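Local coordinates for soluble lytic transglycosylase B3 (Pseudomonas aeruginosa, PDB 5ANZ), which probably cleaves the glycan strands of peptidoglycan as a lytic transglycosylase taking part in turnover of the bacterial cell wall, at residues 46-49 with 50-53; 67-70 with 71-75; 272-276 with 277-281. One frame throughout, in Å; residues are numbered along the deposited sequence.

Contact 1. Residues 46-49 with 50-53; sequences QSFE and QWRD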
loop_
_atom_site.group_PDB
_atom_site.type_symbol
_atom_site.label_atom_id
_atom_site.label_comp_id
_atom_site.label_asym_id
_atom_site.label_seq_id
_atom_site.Cartn_x
_atom_site.Cartn_y
_atom_site.Cartn_z
ATOM N N GLN A 46 -24.815 -23.896 3.539
ATOM C CA GLN A 46 -24.795 -23.971 2.084
ATOM C C GLN A 46 -25.556 -22.797 1.475
ATOM O O GLN A 46 -25.095 -22.196 0.507
ATOM C CB GLN A 46 -25.372 -25.299 1.591
ATOM C CG GLN A 46 -25.353 -25.449 0.081
ATOM C CD GLN A 46 -25.458 -26.894 -0.371
ATOM O OE1 GLN A 46 -24.681 -27.749 0.058
ATOM N NE2 GLN A 46 -26.423 -27.175 -1.242
ATOM N N SER A 47 -26.719 -22.473 2.036
ATOM C CA SER A 47 -27.417 -21.254 1.633
ATOM C C SER A 47 -26.865 -20.077 2.437
ATOM O O SER A 47 -26.277 -20.278 3.500
ATOM C CB SER A 47 -28.924 -21.391 1.845
ATOM O OG SER A 47 -29.281 -21.007 3.159
ATOM N N PHE A 48 -27.036 -18.855 1.937
ATOM C CA PHE A 48 -26.531 -17.679 2.654
ATOM C C PHE A 48 -27.230 -17.518 4.004
ATOM O O PHE A 48 -26.600 -17.185 5.006
ATOM C CB PHE A 48 -26.705 -16.401 1.828
ATOM C CG PHE A 48 -26.233 -15.159 2.535
ATOM C CD1 PHE A 48 -24.882 -14.904 2.681
ATOM C CD2 PHE A 48 -27.140 -14.256 3.067
ATOM C CE1 PHE A 48 -24.434 -13.766 3.335
ATOM C CE2 PHE A 48 -26.702 -13.114 3.723
ATOM C CZ PHE A 48 -25.341 -12.868 3.856
ATOM N N GLU A 49 -28.539 -17.746 4.021
ATOM C CA GLU A 49 -29.299 -17.660 5.259
ATOM C C GLU A 49 -28.798 -18.690 6.266
ATOM O O GLU A 49 -28.683 -18.400 7.457
ATOM C CB GLU A 49 -30.794 -17.860 4.999
ATOM C CG GLU A 49 -31.445 -16.750 4.182
ATOM C CD GLU A 49 -31.044 -16.777 2.717
ATOM O OE1 GLU A 49 -30.309 -17.703 2.312
ATOM O OE2 GLU A 49 -31.465 -15.870 1.969
ATOM N N GLN A 50 -28.507 -19.897 5.788
ATOM C CA GLN A 50 -27.935 -20.924 6.651
ATOM C C GLN A 50 -26.586 -20.461 7.188
ATOM O O GLN A 50 -26.321 -20.558 8.385
ATOM C CB GLN A 50 -27.789 -22.253 5.902
ATOM C CG GLN A 50 -29.070 -23.089 5.853
ATOM C CD GLN A 50 -28.994 -24.207 4.830
ATOM O OE1 GLN A 50 -28.024 -24.313 4.078
ATOM N NE2 GLN A 50 -30.021 -25.052 4.795
ATOM N N TRP A 51 -25.732 -19.946 6.309
ATOM C CA TRP A 51 -24.445 -19.457 6.769
ATOM C C TRP A 51 -24.650 -18.333 7.788
ATOM O O TRP A 51 -23.969 -18.284 8.810
ATOM C CB TRP A 51 -23.566 -18.965 5.609
ATOM C CG TRP A 51 -22.441 -18.140 6.145
ATOM C CD1 TRP A 51 -21.213 -18.584 6.549
ATOM C CD2 TRP A 51 -22.464 -16.731 6.400
ATOM N NE1 TRP A 51 -20.467 -17.527 7.028
ATOM C CE2 TRP A 51 -21.217 -16.384 6.951
ATOM C CE3 TRP A 51 -23.424 -15.732 6.222
ATOM C CZ2 TRP A 51 -20.898 -15.072 7.311
ATOM C CZ3 TRP A 51 -23.103 -14.427 6.580
ATOM C CH2 TRP A 51 -21.857 -14.114 7.122
ATOM N N ARG A 52 -25.597 -17.438 7.513
ATOM C CA ARG A 52 -25.821 -16.275 8.375
ATOM C C ARG A 52 -26.336 -16.668 9.762
ATOM O O ARG A 52 -25.875 -16.137 10.776
ATOM C CB ARG A 52 -26.807 -15.307 7.718
ATOM C CG ARG A 52 -27.093 -14.080 8.545
ATOM C CD ARG A 52 -28.297 -13.363 7.997
ATOM N NE ARG A 52 -29.482 -14.203 8.125
ATOM C CZ ARG A 52 -30.541 -14.139 7.331
ATOM N NH1 ARG A 52 -30.579 -13.261 6.341
ATOM N NH2 ARG A 52 -31.562 -14.957 7.531
ATOM N N ASP A 53 -27.301 -17.574 9.808
ATOM C CA ASP A 53 -27.861 -17.970 11.091
ATOM C C ASP A 53 -26.798 -18.660 11.928
ATOM O O ASP A 53 -26.762 -18.499 13.147
ATOM C CB ASP A 53 -29.077 -18.874 10.902
ATOM C CG ASP A 53 -30.243 -18.146 10.264
ATOM O OD1 ASP A 53 -30.280 -16.898 10.339
ATOM O OD2 ASP A 53 -31.121 -18.819 9.687
#
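Ser47 and Gln50 form a capping box at the start of helix 48-61, with Gln50 using both its backbone N and its side chain. Its backbone N gives a hydrogen bond to Ser47 OG (3.0 Å), while its side-chain OE1 reaches back to take the N-H of Ser47, again at 3.0 Å and almost straight (176°). The N-H arrives from above the carboxamide plane, not along a lone pair. What lets OE1 get there is the first torsion, which sets CG beside the backbone N (chi1 -83°) and sends the otherwise extended chain back along the N-terminal end. The same oxygen also takes a weak bond from Gln46 N, so OE1 is shared by two successive backbone N-H groups ahead of the first turn.

Phe48, the first helical residue, lies alongside Trp51 one turn on, both rings pointing the same way. The planes are near parallel, 28° apart, but slid so that they barely overlap; the touch is Phe48 CE1 against Trp51 CZ3 at 3.6 Å. Tyr165 of helix 156-166 meets the Phe48 ring edge-to-face, and Ala161 packs on both rings, which makes this the inward side of the turn.

On a more open side, Glu49 meets Arg52 by its aliphatic part. CB lies over one face of the guanidinium, and CG approaches NH2 to 3.8 Å. The chain bends at chi2, and the carboxylate plane stands nearly perpendicular to that of the guanidinium; OE2 and NH1 remain 5.2 Å apart, so any attraction between the charges acts at a distance. Arg52 has a salt-bridge partner in the next residue: NE lies 3.6 Å from Asp53 OD1, which sits at the guanidinium edge, in its plane.

Contact 2. Residues 67-70 with 71-75; sequences QTFD and RAFAG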
loop_
_atom_site.group_PDB
_atom_site.type_symbol
_atom_site.label_atom_id
_atom_site.label_comp_id
_atom_site.label_asym_id
_atom_site.label_seq_id
_atom_site.Cartn_x
_atom_site.Cartn_y
_atom_site.Cartn_z
ATOM N N GLN A 67 -29.915 -6.954 18.559
ATOM C CA GLN A 67 -30.368 -5.782 17.821
ATOM C C GLN A 67 -29.315 -5.340 16.817
ATOM O O GLN A 67 -29.634 -5.018 15.671
ATOM C CB GLN A 67 -30.700 -4.623 18.762
ATOM C CG GLN A 67 -31.196 -3.377 18.030
ATOM C CD GLN A 67 -31.337 -2.164 18.937
ATOM O OE1 GLN A 67 -32.422 -1.879 19.448
ATOM N NE2 GLN A 67 -30.241 -1.440 19.134
ATOM N N THR A 68 -28.057 -5.335 17.247
ATOM C CA THR A 68 -26.955 -4.900 16.385
ATOM C C THR A 68 -26.809 -5.805 15.170
ATOM O O THR A 68 -26.677 -5.333 14.033
ATOM C CB THR A 68 -25.620 -4.875 17.150
ATOM O OG1 THR A 68 -25.704 -3.928 18.219
ATOM C CG2 THR A 68 -24.453 -4.492 16.215
ATOM N N PHE A 69 -26.819 -7.109 15.415
ATOM C CA PHE A 69 -26.656 -8.081 14.346
ATOM C C PHE A 69 -27.793 -7.974 13.326
ATOM O O PHE A 69 -27.551 -7.888 12.121
ATOM C CB PHE A 69 -26.590 -9.503 14.920
ATOM C CG PHE A 69 -26.248 -10.545 13.899
ATOM C CD1 PHE A 69 -27.223 -11.061 13.059
ATOM C CD2 PHE A 69 -24.942 -10.993 13.759
ATOM C CE1 PHE A 69 -26.903 -12.007 12.104
ATOM C CE2 PHE A 69 -24.619 -11.945 12.809
ATOM C CZ PHE A 69 -25.603 -12.454 11.979
ATOM N N ASP A 70 -29.035 -7.978 13.813
ATOM C CA ASP A 70 -30.184 -7.957 12.918
ATOM C C ASP A 70 -30.269 -6.638 12.150
ATOM O O ASP A 70 -30.610 -6.620 10.969
ATOM C CB ASP A 70 -31.472 -8.211 13.705
ATOM C CG ASP A 70 -31.479 -9.581 14.378
ATOM O OD1 ASP A 70 -30.708 -10.470 13.946
ATOM O OD2 ASP A 70 -32.252 -9.767 15.341
ATOM N N ARG A 71 -29.946 -5.541 12.826
ATOM C CA ARG A 71 -29.880 -4.226 12.191
ATOM C C ARG A 71 -28.842 -4.228 11.064
ATOM O O ARG A 71 -29.076 -3.726 9.961
ATOM C CB ARG A 71 -29.529 -3.171 13.240
ATOM C CG ARG A 71 -29.603 -1.732 12.786
ATOM C CD ARG A 71 -28.923 -0.847 13.823
ATOM N NE ARG A 71 -29.074 0.581 13.559
ATOM C CZ ARG A 71 -28.063 1.413 13.313
ATOM N NH1 ARG A 71 -26.811 0.964 13.296
ATOM N NH2 ARG A 71 -28.305 2.701 13.095
ATOM N N ALA A 72 -27.696 -4.820 11.359
ATOM C CA ALA A 72 -26.579 -4.873 10.426
ATOM C C ALA A 72 -26.863 -5.753 9.208
ATOM O O ALA A 72 -26.372 -5.485 8.109
ATOM C CB ALA A 72 -25.335 -5.369 11.144
ATOM N N PHE A 73 -27.647 -6.812 9.401
ATOM C CA PHE A 73 -27.895 -7.766 8.326
ATOM C C PHE A 73 -29.235 -7.577 7.626
ATOM O O PHE A 73 -29.556 -8.321 6.707
ATOM C CB PHE A 73 -27.785 -9.196 8.860
ATOM C CG PHE A 73 -26.378 -9.712 8.869
ATOM C CD1 PHE A 73 -25.549 -9.486 9.956
ATOM C CD2 PHE A 73 -25.862 -10.369 7.764
ATOM C CE1 PHE A 73 -24.233 -9.939 9.950
ATOM C CE2 PHE A 73 -24.543 -10.827 7.763
ATOM C CZ PHE A 73 -23.738 -10.611 8.859
ATOM N N ALA A 74 -30.006 -6.577 8.044
ATOM C CA ALA A 74 -31.295 -6.309 7.415
ATOM C C ALA A 74 -31.174 -6.141 5.896
ATOM O O ALA A 74 -30.541 -5.199 5.409
ATOM C CB ALA A 74 -31.933 -5.070 8.035
ATOM N N GLY A 75 -31.770 -7.070 5.156
ATOM C CA GLY A 75 -31.792 -6.996 3.707
ATOM C C GLY A 75 -30.507 -7.432 3.024
ATOM O O GLY A 75 -30.424 -7.436 1.792
#
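Phe73 lays its ring against that of Phe69, four residues earlier on helix 66-73, in an offset stack with centroids 4.4 Å apart and planes at 19°. CB of Phe73 sits 3.5 Å from Phe69 O, the carbonyl oxygen that also accepts the Phe73 backbone N-H. The first torsion (chi1 -85°) keeps CG beside its own backbone N and brings the ring obliquely across that of Phe69. CG itself is 4.0 Å from Phe69 CE1. The next atom, CD1, does double duty: it stands over the centre of the Phe69 ring, 3.5 Å above the plane, and it is 3.4 Å from Phe69 O, which lies in the plane of the Phe73 ring at its edge. CE1 continues over the same face and meets Phe69 CZ at 3.5 Å. At the tip, CZ has already moved past the rim, 4.1 Å from Phe69 CZ.

Beyond the pair, Phe69 packs on Phe55 and Ala59 of helix 48-61, and Phe73 on Ile157 and Ala161 of helix 156-166, so the stack belongs to the helix packing of the transglycosylase region. Asp70 points its carboxylate elsewhere, to a salt bridge with Arg56.

Dispersion and the exclusion of water probably hold the two faces together, while the carbonyl at the C-H edge probably adds a mild electrostatic attraction.

Contact 3. Residues 272-276 with 277-281; sequences IRKPL and GEWQG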
loop_
_atom_site.group_PDB
_atom_site.type_symbol
_atom_site.label_atom_id
_atom_site.label_comp_id
_atom_site.label_asym_id
_atom_site.label_seq_id
_atom_site.Cartn_x
_atom_site.Cartn_y
_atom_site.Cartn_z
ATOM N N ILE A 272 17.957 -5.211 2.510
ATOM C CA ILE A 272 19.335 -4.742 2.596
ATOM C C ILE A 272 19.294 -3.274 3.003
ATOM O O ILE A 272 18.754 -2.432 2.280
ATOM C CB ILE A 272 20.103 -4.914 1.268
ATOM C CG1 ILE A 272 20.201 -6.395 0.887
ATOM C CG2 ILE A 272 21.500 -4.299 1.370
ATOM C CD1 ILE A 272 21.027 -6.659 -0.358
ATOM N N ARG A 273 19.818 -2.973 4.183
ATOM C CA ARG A 273 19.858 -1.595 4.654
ATOM C C ARG A 273 21.282 -1.197 5.027
ATOM O O ARG A 273 22.038 -1.987 5.599
ATOM C CB ARG A 273 18.906 -1.401 5.837
ATOM C CG ARG A 273 17.451 -1.597 5.452
ATOM C CD ARG A 273 16.500 -1.137 6.547
ATOM N NE ARG A 273 16.463 -2.067 7.669
ATOM C CZ ARG A 273 15.676 -3.133 7.721
ATOM N NH1 ARG A 273 14.867 -3.408 6.706
ATOM N NH2 ARG A 273 15.701 -3.926 8.785
ATOM N N LYS A 274 21.640 0.031 4.672
ATOM C CA LYS A 274 22.973 0.559 4.900
ATOM C C LYS A 274 22.861 2.016 5.304
ATOM O O LYS A 274 21.972 2.719 4.826
ATOM C CB LYS A 274 23.830 0.431 3.637
ATOM C CG LYS A 274 24.132 -0.992 3.210
ATOM C CD LYS A 274 24.986 -0.992 1.957
ATOM C CE LYS A 274 25.088 -2.380 1.363
ATOM N NZ LYS A 274 25.744 -3.338 2.290
ATOM N N PRO A 275 23.758 2.482 6.185
ATOM C CA PRO A 275 23.734 3.915 6.490
ATOM C C PRO A 275 23.976 4.730 5.224
ATOM O O PRO A 275 24.681 4.262 4.332
ATOM C CB PRO A 275 24.885 4.093 7.482
ATOM C CG PRO A 275 25.179 2.707 7.998
ATOM C CD PRO A 275 24.841 1.771 6.890
ATOM N N LEU A 276 23.384 5.915 5.136
ATOM C CA LEU A 276 23.579 6.775 3.969
ATOM C C LEU A 276 25.066 7.017 3.705
ATOM O O LEU A 276 25.496 7.099 2.555
ATOM C CB LEU A 276 22.861 8.108 4.157
ATOM C CG LEU A 276 21.338 8.051 4.111
ATOM C CD1 LEU A 276 20.775 9.447 4.263
ATOM C CD2 LEU A 276 20.865 7.412 2.812
ATOM N N GLY A 277 25.842 7.127 4.779
ATOM C CA GLY A 277 27.273 7.326 4.663
ATOM C C GLY A 277 27.941 6.196 3.903
ATOM O O GLY A 277 28.854 6.423 3.105
ATOM N N GLU A 278 27.480 4.973 4.147
ATOM C CA GLU A 278 28.025 3.812 3.462
ATOM C C GLU A 278 27.620 3.802 1.987
ATOM O O GLU A 278 28.428 3.454 1.126
ATOM C CB GLU A 278 27.582 2.521 4.151
ATOM C CG GLU A 278 28.022 1.254 3.431
ATOM C CD GLU A 278 27.868 0.004 4.282
ATOM O OE1 GLU A 278 27.461 0.131 5.455
ATOM O OE2 GLU A 278 28.161 -1.103 3.777
ATOM N N TRP A 279 26.379 4.183 1.685
ATOM C CA TRP A 279 25.964 4.294 0.286
ATOM C C TRP A 279 26.801 5.329 -0.479
ATOM O O TRP A 279 27.139 5.130 -1.644
ATOM C CB TRP A 279 24.485 4.668 0.174
ATOM C CG TRP A 279 23.496 3.597 0.571
ATOM C CD1 TRP A 279 22.649 3.624 1.643
ATOM C CD2 TRP A 279 23.237 2.366 -0.111
ATOM N NE1 TRP A 279 21.881 2.487 1.670
ATOM C CE2 TRP A 279 22.223 1.696 0.607
ATOM C CE3 TRP A 279 23.766 1.762 -1.258
ATOM C CZ2 TRP A 279 21.720 0.461 0.212
ATOM C CZ3 TRP A 279 23.275 0.526 -1.646
ATOM C CH2 TRP A 279 22.258 -0.115 -0.907
ATOM N N GLN A 280 27.112 6.441 0.174
ATOM C CA GLN A 280 27.831 7.529 -0.483
ATOM C C GLN A 280 29.272 7.130 -0.781
ATOM O O GLN A 280 29.822 7.453 -1.841
ATOM C CB GLN A 280 27.802 8.792 0.377
ATOM C CG GLN A 280 28.538 9.975 -0.238
ATOM C CD GLN A 280 28.654 11.155 0.711
ATOM O OE1 GLN A 280 27.933 11.243 1.705
ATOM N NE2 GLN A 280 29.570 12.069 0.410
ATOM N N GLY A 281 29.880 6.416 0.159
ATOM C CA GLY A 281 31.248 5.966 -0.006
ATOM C C GLY A 281 31.296 4.780 -0.941
ATOM O O GLY A 281 32.345 4.176 -1.141
#
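Lys274 lies across Trp279 where the short edge strand 274-275 runs directly into helix 276-280, with Pro275 as the N-cap residue. The strand is an outermost one of the small antiparallel sheet and pairs with strand 300-304.

The aromatic contact is a CH-pi interaction. Lys274 CB sits over one face of the indole, 3.8 Å from the centroid of the five-membered ring, and comes as near as 3.4 Å to NE1. Further out, CD passes over the six-membered ring, 4.0 Å from CZ2, so the aliphatic chain runs along the indole from one ring to the other. The indole N-H itself is taken by Ala301 O on the neighbouring strand, which helps to fix the rotation of the ring beneath the lysine.

The charged contact is looser. Lys274 stays extended as far as CE and turns only at its last torsion (chi4 -62°), leaving NZ 3.6 Å from Glu278 OE2, a long salt bridge. Glu278 swings CG away from its own backbone N (chi1 176°), and its extended chain crosses both Lys274 and Pro275; OE1 comes to rest 3.4 Å from Pro275 CD.

Apolar packing is lighter between the segments: Leu276 CD2 is 4.3 Å from Trp279 CD1. Both residues also touch Leu315 on strand 313-316, so together they seat the short helix against the sheet.

Backbone hydrogen bonds wind the first turn. Leu276 O accepts from Gln280 N, and Pro275 O has two donors: Glu278 N reaches it weakly, whereas Trp279 N, 3.1 Å away, makes a fairly straight bond (160°), the donor lying in the carbonyl plane.

From the N terminus, the three contacts come in series, none enclosing or crossing another; each joins adjoining segments, so it closes only a helical turn or a strand-to-helix junction. Contact 1 starts helix 48-61 and contact 2 lies on the next helix, 66-73. These two touch: Arg52 CD packs 3.9 Å from Phe73 CD2, and Trp51 also meets Phe73, so the consecutive helices are joined through aromatic rings and an arginine's aliphatic part, with helix 156-166 meeting both. Contact 3 is far off across the chain's centre, its centre about 57 Å from that of contact 1, and ties helix 276-280 to the five-stranded sheet.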